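Local coordinates for alpha-1,3-glucanase (PDB 7C7D), which probably hydrolyses the alpha-1,3-glucosidic linkages of alpha-1,3-glucan, as a thermostable glycosidase of family GH87, at residues T492-T495 with S500-E503. Residues are numbered along the deposited sequence; the frame is centred on the assembly and turned at random.
Sequences TTIT and SAFE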
loop_
_atom_site.group_PDB
_atom_site.type_symbol
_atom_site.label_atom_id
_atom_site.label_comp_id
_atom_site.label_asym_id
_atom_site.label_seq_id
_atom_site.Cartn_x
_atom_site.Cartn_y
_atom_site.Cartn_z
ATOM N N THR A 492 -0.766 -14.949 12.808
ATOM C CA THR A 492 -1.574 -14.054 11.990
ATOM C C THR A 492 -2.819 -13.635 12.760
ATOM O O THR A 492 -3.513 -14.479 13.336
ATOM C CB THR A 492 -2.002 -14.737 10.688
ATOM O OG1 THR A 492 -0.878 -15.369 10.074
ATOM C CG2 THR A 492 -2.558 -13.717 9.712
ATOM N N THR A 493 -3.111 -12.343 12.750
ATOM C CA THR A 493 -4.353 -11.811 13.294
ATOM C C THR A 493 -5.231 -11.426 12.113
ATOM O O THR A 493 -4.808 -10.639 11.263
ATOM C CB THR A 493 -4.062 -10.605 14.185
ATOM O OG1 THR A 493 -3.227 -11.024 15.269
ATOM C CG2 THR A 493 -5.341 -9.999 14.738
ATOM N N ILE A 494 -6.426 -12.006 12.042
ATOM C CA ILE A 494 -7.356 -11.768 10.939
ATOM C C ILE A 494 -8.683 -11.328 11.544
ATOM O O ILE A 494 -9.314 -12.094 12.283
ATOM C CB ILE A 494 -7.530 -13.003 10.036
ATOM C CG1 ILE A 494 -6.169 -13.468 9.497
ATOM C CG2 ILE A 494 -8.495 -12.687 8.911
ATOM C CD1 ILE A 494 -6.222 -14.669 8.565
ATOM N N THR A 495 -9.092 -10.092 11.260
ATOM C CA THR A 495 -10.187 -9.460 11.982
ATOM C C THR A 495 -11.191 -8.867 11.005
ATOM O O THR A 495 -10.810 -8.132 10.082
ATOM C CB THR A 495 -9.630 -8.355 12.884
ATOM O OG1 THR A 495 -8.638 -8.924 13.747
ATOM C CG2 THR A 495 -10.730 -7.691 13.719
ATOM N N SER A 500 -13.825 -14.980 3.666
ATOM C CA SER A 500 -13.064 -16.007 4.353
ATOM C C SER A 500 -11.765 -15.447 4.924
ATOM O O SER A 500 -11.281 -14.388 4.522
ATOM C CB SER A 500 -12.756 -17.151 3.394
ATOM O OG SER A 500 -12.203 -16.617 2.206
ATOM N N ALA A 501 -11.190 -16.197 5.864
ATOM C CA ALA A 501 -9.911 -15.821 6.479
ATOM C C ALA A 501 -8.746 -16.362 5.657
ATOM O O ALA A 501 -8.024 -15.597 5.013
ATOM C CB ALA A 501 -9.868 -16.272 7.943
ATOM N N PHE A 502 -8.555 -17.677 5.661
ATOM C CA PHE A 502 -7.499 -18.325 4.890
ATOM C C PHE A 502 -8.106 -18.968 3.651
ATOM O O PHE A 502 -9.114 -19.675 3.753
ATOM C CB PHE A 502 -6.810 -19.417 5.716
ATOM C CG PHE A 502 -6.118 -18.914 6.953
ATOM C CD1 PHE A 502 -4.867 -18.319 6.873
ATOM C CD2 PHE A 502 -6.709 -19.056 8.202
ATOM C CE1 PHE A 502 -4.226 -17.862 8.007
ATOM C CE2 PHE A 502 -6.067 -18.601 9.347
ATOM C CZ PHE A 502 -4.825 -17.996 9.243
ATOM N N GLU A 503 -7.486 -18.744 2.491
ATOM C CA GLU A 503 -7.940 -19.336 1.242
ATOM C C GLU A 503 -6.795 -20.089 0.586
ATOM O O GLU A 503 -5.676 -19.574 0.490
ATOM C CB GLU A 503 -8.452 -18.254 0.286
ATOM C CG GLU A 503 -8.842 -18.803 -1.076
ATOM C CD GLU A 503 -9.159 -17.735 -2.102
ATOM O OE1 GLU A 503 -8.893 -16.536 -1.858
ATOM O OE2 GLU A 503 -9.673 -18.114 -3.176
#
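I494 reaches across to both A501 and F502, and everything that is tight here runs through its two branches. The long branch ends in CD1, which sits over one face of the F502 ring, 3.9 Å from its centroid and 20° off the normal: a CH-pi contact. The methyl is offset toward the rim, nearly above CZ, with I494 CD1 3.7 Å from F502 CZ. Two torsions of I494 put it there: CG1 stands beside the backbone N (chi1 -56°), and the chain is then fully extended (chi2 -179°). The short branch drops toward the other partner, I494 CG2 lying 4.0 Å from A501 CB. A501 CB is also 4.0 Å from I494 CD1, so the alanine methyl lies against both branches. Packing is wholly apolar, and all three residues are buried. V519 and A522 of strand 517-527 add further contacts to F502, and V524 of that strand to A501, while A473 touches I494. Away from this cluster the contact is loose. T493 and T495, on the other side of strand 486-495, are partly exposed, and their side chains make no contact with 500-503. The strand's backbone bonds go instead to its parallel neighbours, T493 to N455 and L457, I494 to A523. Two strands joined by a short turn and meeting through apolar side chains turned into the interior form one corner of a coil in the right-handed parallel beta-helix of pectate lyase-like proteins.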